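Long-range contact in ferritin (Mycoplasma penetrans, PDB 7DIE), which probably oxidises and stores iron as a 24-subunit ferritin cage, with B-channels taken as the pathway for iron(II) uptake: residues A[39-51]-A[155-167]. Residues are numbered along the deposited sequence; the frame is centred on the assembly and turned at random. Where two conformers were deposited one is given.
Sequences ALGYDNVAAFFVK and NLINIENIVGKKL
Glu160 meets the opening turn of helix 43-70 with both carboxylate oxygens, an instructive case of an acid from a distant helix binding the amides of a helix's first turn. The setting is the ferritin four-helix bundle, on which the short C-terminal helix 156-164 lies beside the start of helix 43-70, their axes 8.3 Å apart at 37°. Glu160 OE1 accepts from Asn44 N at 2.7 Å, nearly straight. Glu160 OE2 takes Val45 N at 3.2 Å, and each oxygen uses its syn lone pair. Two bonds to successive backbone amides fix the carboxylate's rotation, and the helix's positive end would probably favour its charged form. The chain of Glu160 bends at chi2 (-69°), folding the acid back toward these amides. The same residue also accepts through its backbone: Asn44 ND2 donates to Glu160 O at 2.9 Å from above the carbonyl plane, while Gly164 N arrives from the opposite face.

Other subunits pack on Ile159 and Glu160, so the contact sits at an intersubunit junction. Nearby, Asp43, an iron-binding residue, pairs with Lys38.

Apolar packing extends from both ends of this polar centre. Leu156 lies over one face of the Tyr42 ring, whereas Glu160 OE2 is at the ring's edge. Val163 CG1 rests 3.9 Å from Phe48 CB, and Leu167 puts CD1 on Ala47 CB and CD2 against the Phe48 backbone. Farther along, the extended chain of Lys51 carries NZ to Lys166 O, 3.1 Å away and almost in line with the C=O bond (172°).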
loop_
_atom_site.group_PDB
_atom_site.type_symbol
_atom_site.label_atom_id
_atom_site.label_comp_id
_atom_site.label_asym_id
_atom_site.label_seq_id
_atom_site.Cartn_x
_atom_site.Cartn_y
_atom_site.Cartn_z
ATOM N N ALA A 39 -38.762 -12.694 30.659
ATOM C CA ALA A 39 -40.211 -12.755 30.828
ATOM C C ALA A 39 -40.708 -11.669 31.774
ATOM O O ALA A 39 -41.864 -11.240 31.679
ATOM C CB ALA A 39 -40.612 -14.132 31.348
ATOM N N LEU A 40 -39.855 -11.217 32.689
ATOM C CA LEU A 40 -40.185 -10.111 33.578
ATOM C C LEU A 40 -40.018 -8.755 32.913
ATOM O O LEU A 40 -40.346 -7.738 33.533
ATOM C CB LEU A 40 -39.317 -10.166 34.840
ATOM C CG LEU A 40 -39.627 -11.295 35.826
ATOM C CD1 LEU A 40 -38.532 -11.385 36.897
ATOM C CD2 LEU A 40 -41.006 -11.112 36.452
ATOM N N GLY A 41 -39.511 -8.712 31.682
ATOM C CA GLY A 41 -39.362 -7.464 30.958
ATOM C C GLY A 41 -37.958 -6.904 30.901
ATOM O O GLY A 41 -37.787 -5.770 30.442
ATOM N N TYR A 42 -36.951 -7.660 31.344
ATOM C CA TYR A 42 -35.576 -7.171 31.487
ATOM C C TYR A 42 -34.694 -7.828 30.427
ATOM O O TYR A 42 -33.967 -8.778 30.703
ATOM C CB TYR A 42 -35.055 -7.448 32.901
ATOM C CG TYR A 42 -35.767 -6.616 33.950
ATOM C CD1 TYR A 42 -36.965 -7.050 34.527
ATOM C CD2 TYR A 42 -35.252 -5.389 34.347
ATOM C CE1 TYR A 42 -37.618 -6.271 35.486
ATOM C CE2 TYR A 42 -35.891 -4.615 35.295
ATOM C CZ TYR A 42 -37.069 -5.047 35.854
ATOM O OH TYR A 42 -37.677 -4.242 36.794
ATOM N N ASP A 43 -34.753 -7.287 29.202
ATOM C CA ASP A 43 -33.965 -7.832 28.092
ATOM C C ASP A 43 -32.451 -7.775 28.363
ATOM O O ASP A 43 -31.724 -8.718 28.027
ATOM C CB ASP A 43 -34.312 -7.072 26.808
ATOM C CG ASP A 43 -33.654 -7.665 25.574
ATOM O OD1 ASP A 43 -34.095 -8.746 25.131
ATOM O OD2 ASP A 43 -32.710 -7.041 25.033
ATOM N N ASN A 44 -31.954 -6.673 28.938
ATOM C CA ASN A 44 -30.511 -6.542 29.156
ATOM C C ASN A 44 -30.040 -7.384 30.340
ATOM O O ASN A 44 -28.947 -7.962 30.304
ATOM C CB ASN A 44 -30.131 -5.080 29.360
ATOM C CG ASN A 44 -30.039 -4.316 28.056
ATOM O OD1 ASN A 44 -29.859 -4.903 26.991
ATOM N ND2 ASN A 44 -30.183 -2.999 28.131
ATOM N N VAL A 45 -30.829 -7.442 31.414
ATOM C CA VAL A 45 -30.496 -8.363 32.497
ATOM C C VAL A 45 -30.475 -9.795 31.969
ATOM O O VAL A 45 -29.602 -10.593 32.324
ATOM C CB VAL A 45 -31.484 -8.208 33.668
ATOM C CG1 VAL A 45 -31.118 -9.201 34.779
ATOM C CG2 VAL A 45 -31.449 -6.788 34.202
ATOM N N ALA A 46 -31.424 -10.134 31.093
ATOM C CA ALA A 46 -31.430 -11.469 30.495
ATOM C C ALA A 46 -30.141 -11.728 29.717
ATOM O O ALA A 46 -29.532 -12.798 29.834
ATOM C CB ALA A 46 -32.652 -11.619 29.584
ATOM N N ALA A 47 -29.706 -10.749 28.919
ATOM C CA ALA A 47 -28.468 -10.898 28.150
ATOM C C ALA A 47 -27.257 -11.007 29.064
ATOM O O ALA A 47 -26.301 -11.735 28.766
ATOM C CB ALA A 47 -28.307 -9.712 27.193
ATOM N N PHE A 48 -27.273 -10.265 30.170
ATOM C CA PHE A 48 -26.233 -10.399 31.186
ATOM C C PHE A 48 -26.127 -11.833 31.688
ATOM O O PHE A 48 -25.024 -12.372 31.846
ATOM C CB PHE A 48 -26.539 -9.437 32.336
ATOM C CG PHE A 48 -25.673 -9.628 33.544
ATOM C CD1 PHE A 48 -24.388 -9.102 33.585
ATOM C CD2 PHE A 48 -26.158 -10.302 34.656
ATOM C CE1 PHE A 48 -23.577 -9.280 34.710
ATOM C CE2 PHE A 48 -25.352 -10.486 35.785
ATOM C CZ PHE A 48 -24.061 -9.976 35.807
ATOM N N PHE A 49 -27.264 -12.457 31.988
ATOM C CA PHE A 49 -27.205 -13.828 32.479
ATOM C C PHE A 49 -26.731 -14.778 31.393
ATOM O O PHE A 49 -26.017 -15.743 31.681
ATOM C CB PHE A 49 -28.560 -14.251 33.038
ATOM C CG PHE A 49 -28.770 -13.799 34.447
ATOM C CD1 PHE A 49 -27.909 -14.223 35.459
ATOM C CD2 PHE A 49 -29.792 -12.916 34.764
ATOM C CE1 PHE A 49 -28.087 -13.784 36.766
ATOM C CE2 PHE A 49 -29.981 -12.476 36.073
ATOM C CZ PHE A 49 -29.124 -12.910 37.074
ATOM N N VAL A 50 -27.096 -14.521 30.135
ATOM C CA VAL A 50 -26.568 -15.366 29.064
ATOM C C VAL A 50 -25.052 -15.239 29.002
ATOM O O VAL A 50 -24.333 -16.232 28.818
ATOM C CB VAL A 50 -27.220 -15.011 27.714
ATOM C CG1 VAL A 50 -26.495 -15.743 26.593
ATOM C CG2 VAL A 50 -28.694 -15.404 27.718
ATOM N N LYS A 51 -24.546 -14.014 29.148
ATOM C CA LYS A 51 -23.101 -13.807 29.134
ATOM C C LYS A 51 -22.435 -14.537 30.292
ATOM O O LYS A 51 -21.401 -15.190 30.108
ATOM C CB LYS A 51 -22.789 -12.318 29.191
ATOM C CG LYS A 51 -21.285 -11.995 29.247
ATOM C CD LYS A 51 -21.047 -10.522 29.565
ATOM C CE LYS A 51 -19.592 -10.263 29.971
ATOM N NZ LYS A 51 -19.280 -8.797 30.123
ATOM N N ASN A 155 -36.108 2.451 38.524
ATOM C CA ASN A 155 -37.169 1.906 37.716
ATOM C C ASN A 155 -36.631 0.908 36.695
ATOM O O ASN A 155 -35.462 0.762 36.573
ATOM C CB ASN A 155 -38.019 2.978 37.083
ATOM C CG ASN A 155 -37.250 3.873 36.162
ATOM O OD1 ASN A 155 -37.425 5.054 36.181
ATOM N ND2 ASN A 155 -36.449 3.313 35.352
ATOM N N LEU A 156 -37.505 0.230 35.984
ATOM C CA LEU A 156 -37.050 -0.817 35.066
ATOM C C LEU A 156 -36.103 -0.253 34.021
ATOM O O LEU A 156 -35.158 -0.930 33.591
ATOM C CB LEU A 156 -38.254 -1.482 34.392
ATOM C CG LEU A 156 -38.029 -2.522 33.281
ATOM C CD1 LEU A 156 -39.168 -3.526 33.253
ATOM C CD2 LEU A 156 -37.903 -1.844 31.903
ATOM N N ILE A 157 -36.371 0.969 33.558
ATOM C CA ILE A 157 -35.523 1.550 32.526
ATOM C C ILE A 157 -34.135 1.863 33.084
ATOM O O ILE A 157 -33.120 1.613 32.420
ATOM C CB ILE A 157 -36.208 2.783 31.914
ATOM C CG1 ILE A 157 -37.476 2.348 31.156
ATOM C CG2 ILE A 157 -35.271 3.494 30.949
ATOM C CD1 ILE A 157 -38.217 3.517 30.513
ATOM N N ASN A 158 -34.045 2.342 34.296
ATOM C CA ASN A 158 -32.773 2.608 34.905
ATOM C C ASN A 158 -31.945 1.319 34.968
ATOM O O ASN A 158 -30.819 1.295 34.604
ATOM C CB ASN A 158 -32.935 3.108 36.339
ATOM C CG ASN A 158 -33.649 4.434 36.456
ATOM O OD1 ASN A 158 -33.537 5.307 35.629
ATOM N ND2 ASN A 158 -34.321 4.590 37.535
ATOM N N ILE A 159 -32.556 0.257 35.459
ATOM C CA ILE A 159 -31.869 -1.025 35.591
ATOM C C ILE A 159 -31.389 -1.503 34.232
ATOM O O ILE A 159 -30.228 -1.903 34.064
ATOM C CB ILE A 159 -32.805 -2.058 36.249
ATOM C CG1 ILE A 159 -33.040 -1.705 37.722
ATOM C CG2 ILE A 159 -32.270 -3.491 36.083
ATOM C CD1 ILE A 159 -34.221 -2.469 38.323
ATOM N N GLU A 160 -32.289 -1.486 33.248
ATOM C CA GLU A 160 -31.954 -1.939 31.901
ATOM C C GLU A 160 -30.826 -1.112 31.295
ATOM O O GLU A 160 -29.914 -1.657 30.656
ATOM C CB GLU A 160 -33.206 -1.871 31.021
ATOM C CG GLU A 160 -34.132 -3.069 31.233
ATOM C CD GLU A 160 -33.502 -4.344 30.693
ATOM O OE1 GLU A 160 -33.492 -4.536 29.463
ATOM O OE2 GLU A 160 -32.995 -5.145 31.491
ATOM N N ASN A 161 -30.878 0.177 31.475
ATOM C CA ASN A 161 -29.856 1.025 30.959
ATOM C C ASN A 161 -28.481 0.748 31.527
ATOM O O ASN A 161 -27.555 0.651 30.805
ATOM C CB ASN A 161 -30.191 2.498 31.180
ATOM C CG ASN A 161 -31.163 3.037 30.176
ATOM O OD1 ASN A 161 -31.757 4.036 30.398
ATOM N ND2 ASN A 161 -31.312 2.389 29.097
ATOM N N ILE A 162 -28.358 0.645 32.828
ATOM C CA ILE A 162 -27.025 0.476 33.409
ATOM C C ILE A 162 -26.511 -0.947 33.185
ATOM O O ILE A 162 -25.316 -1.157 32.942
ATOM C CB ILE A 162 -27.010 0.873 34.902
ATOM C CG1 ILE A 162 -25.562 0.974 35.405
ATOM C CG2 ILE A 162 -27.799 -0.102 35.762
ATOM C CD1 ILE A 162 -25.390 1.930 36.553
ATOM N N VAL A 163 -27.395 -1.942 33.230
ATOM C CA VAL A 163 -26.956 -3.310 32.960
ATOM C C VAL A 163 -26.521 -3.448 31.508
ATOM O O VAL A 163 -25.576 -4.188 31.204
ATOM C CB VAL A 163 -28.063 -4.313 33.327
ATOM C CG1 VAL A 163 -27.675 -5.736 32.867
ATOM C CG2 VAL A 163 -28.310 -4.281 34.843
ATOM N N GLY A 164 -27.172 -2.713 30.596
ATOM C CA GLY A 164 -26.764 -2.741 29.201
ATOM C C GLY A 164 -25.323 -2.317 29.004
ATOM O O GLY A 164 -24.667 -2.751 28.057
ATOM N N LYS A 165 -24.800 -1.490 29.904
ATOM C CA LYS A 165 -23.419 -1.035 29.790
ATOM C C LYS A 165 -22.401 -2.087 30.221
ATOM O O LYS A 165 -21.200 -1.871 30.037
ATOM C CB LYS A 165 -23.260 0.271 30.576
ATOM C CG LYS A 165 -23.988 1.400 29.858
ATOM C CD LYS A 165 -24.290 2.618 30.719
ATOM C CE LYS A 165 -24.542 3.833 29.822
ATOM N NZ LYS A 165 -25.617 4.739 30.324
ATOM N N LYS A 166 -22.843 -3.221 30.762
ATOM C CA LYS A 166 -21.956 -4.331 31.079
ATOM C C LYS A 166 -21.918 -5.382 29.981
ATOM O O LYS A 166 -21.221 -6.391 30.129
ATOM C CB LYS A 166 -22.372 -4.984 32.403
ATOM C CG LYS A 166 -22.561 -4.003 33.551
ATOM C CD LYS A 166 -22.840 -4.732 34.855
ATOM C CE LYS A 166 -21.589 -4.856 35.712
ATOM N NZ LYS A 166 -21.557 -6.176 36.394
ATOM N N LEU A 167 -22.650 -5.176 28.893
ATOM C CA LEU A 167 -22.653 -6.112 27.788
ATOM C C LEU A 167 -21.709 -5.655 26.676
ATOM O O LEU A 167 -21.320 -4.486 26.625
ATOM C CB LEU A 167 -24.073 -6.272 27.256
ATOM C CG LEU A 167 -25.147 -6.553 28.309
ATOM C CD1 LEU A 167 -26.531 -6.529 27.661
ATOM C CD2 LEU A 167 -24.886 -7.885 28.983
#